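Local coordinates for benzoylformate Decarboxylase (Polynucleobacter necessarius, PDB 4K9Q), which binds thiamine diphosphate and a magnesium ion and probably decarboxylates benzoylformate or a related 2-oxo acid, at residues Gly255-Glu258 against Lys259-Gly263; Ile267-Ile270 against Gly271-Val274; Phe384-Gln388 against Pro389-Tyr393; Gln294-Asp298 against Pro299-Ser303; Glu499-Asp502 against Glu503-Thr506. All coordinates share one frame; numbering follows the deposited sequence.

Contact 1 (Gly255-Glu258 against Lys259-Gly263); sequences GSLE and KQIQG
L257 and I261 meet one turn apart where helix 254-260 runs out, methyl CD2 of L257 lying 3.8 Å from CD1 of I261. The two side chains pass at a slant. I261 has CG1 set between its own backbone N and carbonyl carbon (chi1 62°), which carries CD1 back toward L257.

Backbone bonds come next. K259 N donates to G255 O at 3.2 Å and Q260 N to S256 O at 3.2 Å, both ordinary helical bonds. At I261 the spacing changes: its N keeps a weak bond to L257 O but also donates to E258 O at 3.2 Å. This tightening marks the end of the helix, since I261 is the first residue to leave helical angles.

The polar side chains mostly run over backbone oxygens. K259 lays CG 3.3 Å from G255 O, and Q262 brings CG 3.4 Å from E258 O. Q260 packs CG 3.4 Å from S256 O, while its OE1 accepts from T251 N. An alanine at Q260 is likely to leave T251 N without that acceptor and S256 O less covered. S256 OG also bonds T251, and E258 OE1 takes the N of Q284.

Both segments belong to the central domain. The helix lies between strands 246-249 and 266-270 in the chain; on its buried flank L257, Q260 and I261 press on L250 of the loop before it, and I261 also reaches P287 and the I267 side chain of strand 266-270.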
loop_
_atom_site.group_PDB
_atom_site.type_symbol
_atom_site.label_atom_id
_atom_site.label_comp_id
_atom_site.label_asym_id
_atom_site.label_seq_id
_atom_site.Cartn_x
_atom_site.Cartn_y
_atom_site.Cartn_z
ATOM N N GLY A 255 5.852 23.521 24.921
ATOM C CA GLY A 255 6.064 24.642 25.822
ATOM C C GLY A 255 6.869 24.307 27.065
ATOM O O GLY A 255 7.582 25.164 27.595
ATOM N N SER A 256 6.755 23.072 27.552
ATOM C CA SER A 256 7.487 22.684 28.755
ATOM C C SER A 256 8.969 22.454 28.455
ATOM O O SER A 256 9.838 22.882 29.217
ATOM C CB SER A 256 6.870 21.447 29.424
ATOM O OG SER A 256 6.920 20.312 28.570
ATOM N N LEU A 257 9.262 21.792 27.340
ATOM C CA LEU A 257 10.651 21.586 26.945
ATOM C C LEU A 257 11.309 22.953 26.697
ATOM O O LEU A 257 12.411 23.219 27.183
ATOM C CB LEU A 257 10.740 20.684 25.700
ATOM C CG LEU A 257 12.132 20.178 25.303
ATOM C CD1 LEU A 257 11.999 18.943 24.424
ATOM C CD2 LEU A 257 12.943 21.274 24.596
ATOM N N GLU A 258 10.616 23.819 25.955
ATOM C CA GLU A 258 11.095 25.174 25.684
ATOM C C GLU A 258 11.534 25.874 26.971
ATOM O O GLU A 258 12.608 26.460 27.032
ATOM C CB GLU A 258 10.000 26.010 25.008
ATOM C CG GLU A 258 10.407 27.465 24.749
ATOM C CD GLU A 258 9.217 28.417 24.694
ATOM O OE1 GLU A 258 8.052 27.948 24.666
ATOM O OE2 GLU A 258 9.448 29.647 24.674
ATOM N N LYS A 259 10.702 25.809 28.003
ATOM C CA LYS A 259 11.008 26.509 29.244
ATOM C C LYS A 259 12.263 25.954 29.905
ATOM O O LYS A 259 13.037 26.696 30.515
ATOM C CB LYS A 259 9.814 26.457 30.202
ATOM C CG LYS A 259 8.676 27.386 29.779
ATOM C CD LYS A 259 7.476 27.277 30.710
ATOM C CE LYS A 259 6.307 28.109 30.193
ATOM N NZ LYS A 259 6.674 29.547 30.048
ATOM N N GLN A 260 12.477 24.651 29.768
ATOM C CA GLN A 260 13.629 24.018 30.394
ATOM C C GLN A 260 14.959 24.411 29.768
ATOM O O GLN A 260 15.994 24.369 30.436
ATOM C CB GLN A 260 13.490 22.498 30.395
ATOM C CG GLN A 260 12.350 21.987 31.248
ATOM C CD GLN A 260 12.282 20.477 31.252
ATOM O OE1 GLN A 260 11.913 19.858 30.249
ATOM N NE2 GLN A 260 12.660 19.870 32.375
ATOM N N ILE A 261 14.942 24.797 28.498
ATOM C CA ILE A 261 16.193 25.080 27.794
ATOM C C ILE A 261 16.427 26.578 27.576
ATOM O O ILE A 261 17.357 26.975 26.878
ATOM C CB ILE A 261 16.298 24.279 26.454
ATOM C CG1 ILE A 261 15.178 24.683 25.487
ATOM C CG2 ILE A 261 16.271 22.765 26.743
ATOM C CD1 ILE A 261 15.339 24.110 24.056
ATOM N N GLN A 262 15.587 27.410 28.185
ATOM C CA GLN A 262 15.758 28.859 28.095
ATOM C C GLN A 262 17.130 29.310 28.605
ATOM O O GLN A 262 17.709 28.685 29.494
ATOM C CB GLN A 262 14.651 29.582 28.864
ATOM C CG GLN A 262 13.300 29.553 28.172
ATOM C CD GLN A 262 12.227 30.280 28.962
ATOM O OE1 GLN A 262 12.417 30.608 30.136
ATOM N NE2 GLN A 262 11.090 30.538 28.321
ATOM N N GLY A 263 17.650 30.393 28.031
ATOM C CA GLY A 263 18.904 30.963 28.490
ATOM C C GLY A 263 20.122 30.507 27.705
ATOM O O GLY A 263 21.260 30.811 28.076
#

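Contact 2 (Ile267-Ile270 against Gly271-Val274); sequences IVVI and GAPV
At the C-terminal end of strand 266-270, in the parallel sheet of the Rossmann-like central domain, the chain turns at G271 and doubles back so that V274 packs against V269. CG1 of V269 carries most of this contact: it touches CB of A272 at 3.8 Å and CG2 of V274 at 3.9 Å. Because CG1 stands opposite the backbone N (chi1 -175°), it leans to the carbonyl side of its own residue, the direction in which the returning chain passes. V274 answers with CG2, which fits against both branches of V269, its distance to V269 CG2 being 4.0 Å.

The turn is made at G271. Its phi is positive (82°), a value that favours glycine, and a side-chain carbon built there would collide with I270 O. In the neighbouring I270, CB leaves the backbone away from the returning loop. No hydrogen bond spans the turn; the contact across it is apolar. A272 O accepts from NE2 of Q294, a tie from the loop to the next strand.

The strand runs between strands 201-204 and 291-296. V269 and V274 both press on L292 of the latter, and V269 also meets I203 of the former. The I270 side chain ends against helix 315-323, where it packs on S315, F318 and L319.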
loop_
_atom_site.group_PDB
_atom_site.type_symbol
_atom_site.label_atom_id
_atom_site.label_comp_id
_atom_site.label_asym_id
_atom_site.label_seq_id
_atom_site.Cartn_x
_atom_site.Cartn_y
_atom_site.Cartn_z
ATOM N N ILE A 267 21.102 25.445 20.557
ATOM C CA ILE A 267 20.669 24.132 21.049
ATOM C C ILE A 267 21.246 23.061 20.120
ATOM O O ILE A 267 20.976 23.062 18.922
ATOM C CB ILE A 267 19.128 24.007 21.084
ATOM C CG1 ILE A 267 18.493 25.203 21.808
ATOM C CG2 ILE A 267 18.707 22.691 21.738
ATOM C CD1 ILE A 267 19.053 25.456 23.178
ATOM N N VAL A 268 22.061 22.171 20.672
ATOM C CA VAL A 268 22.739 21.156 19.880
ATOM C C VAL A 268 22.189 19.764 20.214
ATOM O O VAL A 268 22.457 19.215 21.288
ATOM C CB VAL A 268 24.262 21.191 20.112
ATOM C CG1 VAL A 268 24.965 20.174 19.210
ATOM C CG2 VAL A 268 24.809 22.592 19.842
ATOM N N VAL A 269 21.414 19.199 19.291
ATOM C CA VAL A 269 20.781 17.900 19.513
ATOM C C VAL A 269 21.535 16.803 18.776
ATOM O O VAL A 269 21.626 16.829 17.546
ATOM C CB VAL A 269 19.321 17.913 19.011
ATOM C CG1 VAL A 269 18.621 16.598 19.355
ATOM C CG2 VAL A 269 18.563 19.117 19.595
ATOM N N ILE A 270 22.070 15.836 19.516
ATOM C CA ILE A 270 22.830 14.752 18.899
ATOM C C ILE A 270 22.160 13.398 19.128
ATOM O O ILE A 270 22.022 12.955 20.271
ATOM C CB ILE A 270 24.292 14.728 19.418
ATOM C CG1 ILE A 270 24.972 16.074 19.133
ATOM C CG2 ILE A 270 25.081 13.604 18.757
ATOM C CD1 ILE A 270 26.389 16.144 19.645
ATOM N N GLY A 271 21.733 12.753 18.043
ATOM C CA GLY A 271 21.236 11.381 18.115
ATOM C C GLY A 271 19.784 11.231 18.546
ATOM O O GLY A 271 19.391 10.210 19.136
ATOM N N ALA A 272 18.978 12.240 18.236
ATOM C CA ALA A 272 17.583 12.270 18.662
ATOM C C ALA A 272 16.676 12.916 17.629
ATOM O O ALA A 272 17.114 13.766 16.850
ATOM C CB ALA A 272 17.466 13.046 19.967
ATOM N N PRO A 273 15.391 12.544 17.655
ATOM C CA PRO A 273 14.352 13.319 16.971
ATOM C C PRO A 273 14.288 14.736 17.544
ATOM O O PRO A 273 14.663 14.989 18.698
ATOM C CB PRO A 273 13.053 12.590 17.349
ATOM C CG PRO A 273 13.478 11.239 17.848
ATOM C CD PRO A 273 14.832 11.430 18.447
ATOM N N VAL A 274 13.794 15.661 16.739
ATOM C CA VAL A 274 13.550 17.012 17.212
ATOM C C VAL A 274 12.073 17.327 16.972
ATOM O O VAL A 274 11.706 17.736 15.868
ATOM C CB VAL A 274 14.467 18.032 16.470
ATOM C CG1 VAL A 274 14.039 19.481 16.743
ATOM C CG2 VAL A 274 15.908 17.841 16.886
#

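Contact 3 (Phe384-Gln388 against Pro389-Tyr393); sequences FRINQ and PDTFY
This is a local contact across a loop, where the chain leaves helix 377-383 and bends round to enter strand 392-393, an edge strand, within this chain, of the parallel sheet in the C-terminal thiamine diphosphate-binding domain. I386 bridges the mouth of the bend. Its CG1 rests 3.8 Å from CB of F392, the two side chains crossing at about a right angle, and its CG2 passes T391 at 4.0 Å from CB. With CG2 opposite the backbone N and CG1 beside it (chi1 -53°), I386 can touch two successive residues with separate branches. F392 sits roughly 10 Å, side chain to side chain, from the cofactor-binding C373, so the contact lies near the site without forming it.

The tip of the loop is polar. D390 ties it to the rest of the chain through salt bridges to R62 and R236, while R421 donates to D390 O. Q388 lies alongside P389, its OE1 3.5 Å from CD of the proline ring.

A water links the backbone on both sides of the turn, donating to Q388 O at 2.8 Å and accepting from T391 N at 2.9 Å. The T391 hydroxyl OG1 folds back and donates to P389 O at 3.0 Å, approaching from above the carbonyl plane, 53° out of it.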
loop_
_atom_site.group_PDB
_atom_site.type_symbol
_atom_site.label_atom_id
_atom_site.label_comp_id
_atom_site.label_asym_id
_atom_site.label_seq_id
_atom_site.Cartn_x
_atom_site.Cartn_y
_atom_site.Cartn_z
ATOM N N PHE A 384 17.304 6.075 40.024
ATOM C CA PHE A 384 18.237 5.266 39.253
ATOM C C PHE A 384 18.977 6.147 38.257
ATOM O O PHE A 384 18.561 6.299 37.110
ATOM C CB PHE A 384 17.510 4.120 38.527
ATOM C CG PHE A 384 17.181 2.943 39.411
ATOM C CD1 PHE A 384 18.102 1.913 39.593
ATOM C CD2 PHE A 384 15.957 2.866 40.073
ATOM C CE1 PHE A 384 17.808 0.823 40.406
ATOM C CE2 PHE A 384 15.657 1.778 40.881
ATOM C CZ PHE A 384 16.584 0.758 41.057
ATOM N N ARG A 385 20.077 6.743 38.698
ATOM C CA ARG A 385 20.864 7.587 37.811
ATOM C C ARG A 385 21.890 6.721 37.087
ATOM O O ARG A 385 22.921 6.360 37.645
ATOM C CB ARG A 385 21.507 8.725 38.608
ATOM C CG ARG A 385 20.449 9.507 39.367
ATOM C CD ARG A 385 20.980 10.702 40.134
ATOM N NE ARG A 385 19.864 11.445 40.716
ATOM C CZ ARG A 385 19.939 12.697 41.158
ATOM N NH1 ARG A 385 21.091 13.354 41.093
ATOM N NH2 ARG A 385 18.860 13.299 41.657
ATOM N N ILE A 386 21.572 6.378 35.844
ATOM C CA ILE A 386 22.335 5.414 35.056
ATOM C C ILE A 386 23.670 6.011 34.638
ATOM O O ILE A 386 23.702 7.054 33.983
ATOM C CB ILE A 386 21.537 5.033 33.788
ATOM C CG1 ILE A 386 20.126 4.563 34.178
ATOM C CG2 ILE A 386 22.284 3.987 32.955
ATOM C CD1 ILE A 386 20.102 3.332 35.057
ATOM N N ASN A 387 24.769 5.350 35.000
ATOM C CA ASN A 387 26.094 5.905 34.717
ATOM C C ASN A 387 27.021 4.979 33.932
ATOM O O ASN A 387 28.236 5.188 33.891
ATOM C CB ASN A 387 26.769 6.408 36.002
ATOM C CG ASN A 387 27.030 5.305 37.006
ATOM O OD1 ASN A 387 26.914 4.114 36.704
ATOM N ND2 ASN A 387 27.402 5.701 38.218
ATOM N N GLN A 388 26.435 3.974 33.288
ATOM C CA GLN A 388 27.180 3.067 32.426
ATOM C C GLN A 388 26.360 2.824 31.167
ATOM O O GLN A 388 25.127 2.859 31.219
ATOM C CB GLN A 388 27.464 1.732 33.130
ATOM C CG GLN A 388 28.387 1.818 34.345
ATOM C CD GLN A 388 29.774 2.365 34.010
ATOM O OE1 GLN A 388 30.259 2.238 32.880
ATOM N NE2 GLN A 388 30.415 2.987 34.997
ATOM N N PRO A 389 27.037 2.586 30.028
ATOM C CA PRO A 389 26.333 2.240 28.791
ATOM C C PRO A 389 25.676 0.859 28.898
ATOM O O PRO A 389 26.002 0.077 29.806
ATOM C CB PRO A 389 27.460 2.205 27.743
ATOM C CG PRO A 389 28.668 1.845 28.534
ATOM C CD PRO A 389 28.500 2.539 29.860
ATOM N N ASP A 390 24.751 0.591 27.975
ATOM C CA ASP A 390 24.103 -0.714 27.839
ATOM C C ASP A 390 23.571 -1.244 29.161
ATOM O O ASP A 390 23.717 -2.432 29.474
ATOM C CB ASP A 390 25.054 -1.729 27.211
ATOM C CG ASP A 390 25.456 -1.352 25.794
ATOM O OD1 ASP A 390 24.813 -0.447 25.204
ATOM O OD2 ASP A 390 26.416 -1.960 25.272
ATOM N N THR A 391 22.929 -0.359 29.912
ATOM C CA THR A 391 22.410 -0.682 31.225
ATOM C C THR A 391 20.897 -0.450 31.300
ATOM O O THR A 391 20.160 -1.326 31.774
ATOM C CB THR A 391 23.186 0.114 32.304
ATOM O OG1 THR A 391 24.535 -0.369 32.332
ATOM C CG2 THR A 391 22.560 -0.035 33.692
ATOM N N PHE A 392 20.434 0.702 30.812
ATOM C CA PHE A 392 19.001 1.023 30.840
ATOM C C PHE A 392 18.342 0.876 29.476
ATOM O O PHE A 392 18.863 1.368 28.461
ATOM C CB PHE A 392 18.754 2.439 31.365
ATOM C CG PHE A 392 17.313 2.862 31.283
ATOM C CD1 PHE A 392 16.402 2.436 32.240
ATOM C CD2 PHE A 392 16.863 3.667 30.244
ATOM C CE1 PHE A 392 15.057 2.812 32.160
ATOM C CE2 PHE A 392 15.529 4.044 30.159
ATOM C CZ PHE A 392 14.628 3.617 31.123
ATOM N N TYR A 393 17.184 0.221 29.458
ATOM C CA TYR A 393 16.439 0.027 28.218
ATOM C C TYR A 393 14.943 0.197 28.436
ATOM O O TYR A 393 14.381 -0.331 29.409
ATOM C CB TYR A 393 16.650 -1.391 27.687
ATOM C CG TYR A 393 18.064 -1.774 27.337
ATOM C CD1 TYR A 393 18.977 -2.126 28.329
ATOM C CD2 TYR A 393 18.481 -1.815 26.011
ATOM C CE1 TYR A 393 20.278 -2.499 27.999
ATOM C CE2 TYR A 393 19.771 -2.184 25.673
ATOM C CZ TYR A 393 20.662 -2.523 26.672
ATOM O OH TYR A 393 21.950 -2.894 26.351
HETATM O O HOH W 1 22.680 2.506 29.861
#

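Contact 4 (Gln294-Asp298 against Pro299-Ser303); sequences QVSDD and PNMTS
D298 grips the start of helix 299-303 with its carboxylate: OD1 accepts from N300 N at 2.9 Å, the N lying 57° out of the carboxylate plane, and this bond makes D298 the N-cap of the helix. With CG opposite the backbone N (chi1 -177°), the D298 carboxylate lies over the first turn, while its own carbonyl O takes weak bonds from M301 N and T302 N. M301 has CG 3.8 Å from D298 OD2, and bends at chi2 and chi3 bring CE back to the same oxygen.

S296 lies behind this cap. Its OG accepts from D298 N at 3.2 Å, an ST turn that holds the capping residue in place, and the same OG touches M301 CB at 3.5 Å. Strand and helix belong to the beta-alpha-beta unit 291-296, 299-303, 309-312 of the central domain; their short segments run nearly antiparallel, at 155°.

Farther down the strand, Q294 slants across T302, its OE1 and CD lying 3.7 and 3.8 Å from T302 CG2. The amide is fixed by NE2, which donates to A272 O. On its other branch T302 OG1 hydrogen-bonds OE1 of Q148 of the second subunit, and NE2 of that same glutamine bonds P299 O. D297 forms a salt bridge with K89.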
loop_
_atom_site.group_PDB
_atom_site.type_symbol
_atom_site.label_atom_id
_atom_site.label_comp_id
_atom_site.label_asym_id
_atom_site.label_seq_id
_atom_site.Cartn_x
_atom_site.Cartn_y
_atom_site.Cartn_z
ATOM N N GLN A 294 20.834 19.763 14.596
ATOM C CA GLN A 294 20.409 18.373 14.814
ATOM C C GLN A 294 21.307 17.388 14.061
ATOM O O GLN A 294 21.600 17.596 12.890
ATOM C CB GLN A 294 18.964 18.168 14.330
ATOM C CG GLN A 294 18.443 16.746 14.595
ATOM C CD GLN A 294 17.106 16.457 13.934
ATOM O OE1 GLN A 294 16.633 17.226 13.099
ATOM N NE2 GLN A 294 16.482 15.345 14.321
ATOM N N VAL A 295 21.724 16.315 14.732
ATOM C CA VAL A 295 22.384 15.178 14.079
ATOM C C VAL A 295 21.550 13.940 14.384
ATOM O O VAL A 295 21.223 13.693 15.548
ATOM C CB VAL A 295 23.805 14.948 14.648
ATOM C CG1 VAL A 295 24.405 13.628 14.138
ATOM C CG2 VAL A 295 24.716 16.126 14.318
ATOM N N SER A 296 21.166 13.195 13.350
ATOM C CA SER A 296 20.479 11.918 13.535
ATOM C C SER A 296 21.038 10.945 12.515
ATOM O O SER A 296 21.482 11.364 11.444
ATOM C CB SER A 296 18.966 12.071 13.338
ATOM O OG SER A 296 18.313 10.807 13.380
ATOM N N ASP A 297 21.014 9.651 12.823
ATOM C CA ASP A 297 21.473 8.671 11.847
ATOM C C ASP A 297 20.354 8.259 10.877
ATOM O O ASP A 297 20.569 7.469 9.965
ATOM C CB ASP A 297 22.125 7.461 12.531
ATOM C CG ASP A 297 21.146 6.654 13.368
ATOM O OD1 ASP A 297 19.964 6.534 12.963
ATOM O OD2 ASP A 297 21.572 6.128 14.425
ATOM N N ASP A 298 19.170 8.833 11.074
ATOM C CA ASP A 298 17.969 8.461 10.329
ATOM C C ASP A 298 17.431 9.657 9.535
ATOM O O ASP A 298 16.913 10.605 10.123
ATOM C CB ASP A 298 16.912 8.002 11.341
ATOM C CG ASP A 298 15.630 7.511 10.693
ATOM O OD1 ASP A 298 15.501 7.566 9.450
ATOM O OD2 ASP A 298 14.737 7.065 11.452
ATOM N N PRO A 299 17.552 9.620 8.199
ATOM C CA PRO A 299 17.048 10.739 7.390
ATOM C C PRO A 299 15.557 11.026 7.642
ATOM O O PRO A 299 15.101 12.149 7.434
ATOM C CB PRO A 299 17.281 10.265 5.948
ATOM C CG PRO A 299 18.397 9.268 6.050
ATOM C CD PRO A 299 18.134 8.549 7.364
ATOM N N ASN A 300 14.800 10.027 8.089
ATOM C CA ASN A 300 13.396 10.271 8.410
ATOM C C ASN A 300 13.257 11.286 9.544
ATOM O O ASN A 300 12.405 12.179 9.488
ATOM C CB ASN A 300 12.675 8.963 8.764
ATOM C CG ASN A 300 11.216 9.187 9.154
ATOM O OD1 ASN A 300 10.858 9.112 10.334
ATOM N ND2 ASN A 300 10.376 9.472 8.166
ATOM N N MET A 301 14.104 11.155 10.565
ATOM C CA MET A 301 14.049 12.053 11.723
ATOM C C MET A 301 14.393 13.488 11.353
ATOM O O MET A 301 13.699 14.431 11.745
ATOM C CB MET A 301 14.979 11.581 12.844
ATOM C CG MET A 301 14.547 10.277 13.457
ATOM S SD MET A 301 12.879 10.447 14.120
ATOM C CE MET A 301 12.160 8.932 13.503
ATOM N N THR A 302 15.467 13.664 10.599
ATOM C CA THR A 302 15.841 15.011 10.198
ATOM C C THR A 302 14.811 15.600 9.215
ATOM O O THR A 302 14.574 16.808 9.214
ATOM C CB THR A 302 17.259 15.044 9.610
ATOM O OG1 THR A 302 17.397 13.984 8.657
ATOM C CG2 THR A 302 18.306 14.869 10.728
ATOM N N SER A 303 14.191 14.750 8.394
ATOM C CA SER A 303 13.246 15.259 7.397
ATOM C C SER A 303 12.009 15.898 8.015
ATOM O O SER A 303 11.378 16.754 7.387
ATOM C CB SER A 303 12.836 14.166 6.400
ATOM O OG SER A 303 11.853 13.298 6.941
#

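Contact 5 (Glu499-Asp502 against Glu503-Thr506); sequences ETLD and ELKT
E503 reaches back along the first turn of helix 501-513 to the residues that precede it, E499 and T500. Its CB lies 3.4 Å from T500 OG1, and CG comes to 3.2 Å from the same oxygen, crossing the threonine at a slant. CG stands beside the backbone N (chi1 -72°) and the chain is extended beyond it, which carries CD past T500 OG1 at 3.7 Å. At the tip OE1 accepts from E499 N at 2.9 Å in a nearly straight bond of 169°, although the N sits 37° above the carboxylate plane; OE2 stays 4.1 Å from T500 OG1.

T500 returns the grip: its OG1 accepts from E503 N at 3.0 Å, while T500 O accepts from L504 N. A valine in place of T500 would probably leave E503 N without its side-chain acceptor and the first turn less firmly closed.

One turn on, a water donates to D502 OD1 and also hydrogen-bonds T506 OG1. L501 and L504 face helix 352-361, where both meet V358, and L504 also packs on I520 and V522 of strand 517-523.

The reciprocal bonds resemble a capping box, with T500 as N-cap, but E503 returns its bond to E499 N, one residue before the cap; the helix so begun connects strands 494-497 and 517-523 in a beta-alpha-beta unit.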
loop_
_atom_site.group_PDB
_atom_site.type_symbol
_atom_site.label_atom_id
_atom_site.label_comp_id
_atom_site.label_asym_id
_atom_site.label_seq_id
_atom_site.Cartn_x
_atom_site.Cartn_y
_atom_site.Cartn_z
ATOM N N GLU A 499 4.243 -6.429 51.395
ATOM C CA GLU A 499 3.386 -5.375 51.945
ATOM C C GLU A 499 4.155 -4.304 52.710
ATOM O O GLU A 499 3.572 -3.305 53.133
ATOM C CB GLU A 499 2.305 -5.971 52.854
ATOM C CG GLU A 499 1.332 -6.919 52.159
ATOM C CD GLU A 499 0.308 -6.196 51.302
ATOM O OE1 GLU A 499 0.241 -4.949 51.363
ATOM O OE2 GLU A 499 -0.434 -6.875 50.560
ATOM N N THR A 500 5.451 -4.522 52.916
ATOM C CA THR A 500 6.288 -3.511 53.567
ATOM C C THR A 500 7.602 -3.356 52.834
ATOM O O THR A 500 8.001 -4.235 52.066
ATOM C CB THR A 500 6.635 -3.881 55.028
ATOM O OG1 THR A 500 7.542 -4.992 55.044
ATOM C CG2 THR A 500 5.377 -4.214 55.841
ATOM N N LEU A 501 8.293 -2.254 53.098
ATOM C CA LEU A 501 9.600 -2.023 52.487
ATOM C C LEU A 501 10.650 -3.030 52.967
ATOM O O LEU A 501 11.553 -3.385 52.217
ATOM C CB LEU A 501 10.063 -0.582 52.717
ATOM C CG LEU A 501 9.203 0.503 52.059
ATOM C CD1 LEU A 501 9.747 1.882 52.404
ATOM C CD2 LEU A 501 9.146 0.323 50.536
ATOM N N ASP A 502 10.536 -3.506 54.209
ATOM C CA ASP A 502 11.439 -4.564 54.667
ATOM C C ASP A 502 11.178 -5.882 53.931
ATOM O O ASP A 502 12.109 -6.600 53.563
ATOM C CB ASP A 502 11.352 -4.764 56.184
ATOM C CG ASP A 502 12.406 -5.727 56.697
ATOM O OD1 ASP A 502 12.041 -6.810 57.205
ATOM O OD2 ASP A 502 13.611 -5.410 56.564
ATOM N N GLU A 503 9.910 -6.205 53.716
ATOM C CA GLU A 503 9.569 -7.393 52.940
ATOM C C GLU A 503 10.084 -7.261 51.510
ATOM O O GLU A 503 10.585 -8.225 50.932
ATOM C CB GLU A 503 8.064 -7.635 52.943
ATOM C CG GLU A 503 7.536 -8.127 54.296
ATOM C CD GLU A 503 6.038 -8.337 54.310
ATOM O OE1 GLU A 503 5.405 -8.276 53.234
ATOM O OE2 GLU A 503 5.489 -8.573 55.411
ATOM N N LEU A 504 9.958 -6.060 50.947
ATOM C CA LEU A 504 10.491 -5.812 49.614
ATOM C C LEU A 504 11.991 -6.058 49.571
ATOM O O LEU A 504 12.488 -6.702 48.655
ATOM C CB LEU A 504 10.188 -4.377 49.162
ATOM C CG LEU A 504 10.830 -3.957 47.838
ATOM C CD1 LEU A 504 10.337 -4.843 46.701
ATOM C CD2 LEU A 504 10.500 -2.503 47.581
ATOM N N LYS A 505 12.722 -5.531 50.548
ATOM C CA LYS A 505 14.164 -5.737 50.571
ATOM C C LYS A 505 14.494 -7.225 50.565
ATOM O O LYS A 505 15.333 -7.688 49.790
ATOM C CB LYS A 505 14.799 -5.055 51.785
ATOM C CG LYS A 505 16.270 -5.391 51.966
ATOM C CD LYS A 505 16.831 -4.757 53.218
ATOM C CE LYS A 505 18.259 -5.221 53.444
ATOM N NZ LYS A 505 18.845 -4.618 54.672
ATOM N N THR A 506 13.825 -7.978 51.430
ATOM C CA THR A 506 14.085 -9.411 51.542
ATOM C C THR A 506 13.787 -10.132 50.231
ATOM O O THR A 506 14.568 -10.970 49.776
ATOM C CB THR A 506 13.251 -10.047 52.658
ATOM O OG1 THR A 506 13.574 -9.411 53.901
ATOM C CG2 THR A 506 13.548 -11.537 52.761
HETATM O O HOH W 2 11.510 -9.434 55.562
#

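Overall arrangement
Along the chain the five contacts come in series, none nested in or crossing another. Contact 1 closes the end of helix 254-260, and its I261 touches I267 of contact 2. Contact 2 closes the return after strand 266-270. Contact 4 follows, turning strand 291-296 into its helix; probable hydrogen bonds, G271 N to V295 O and V269 O to V295 N, join the end of one strand and the residue just beyond it to the next strand. Contact 1 thus touches contact 2, and contact 2 is bonded to contact 4, all within the central domain. Contact 3 closes the loop entering strand 392-393, and contact 5 starts helix 501-513, both in the C-terminal domain, their nearest atoms about 9 Å apart.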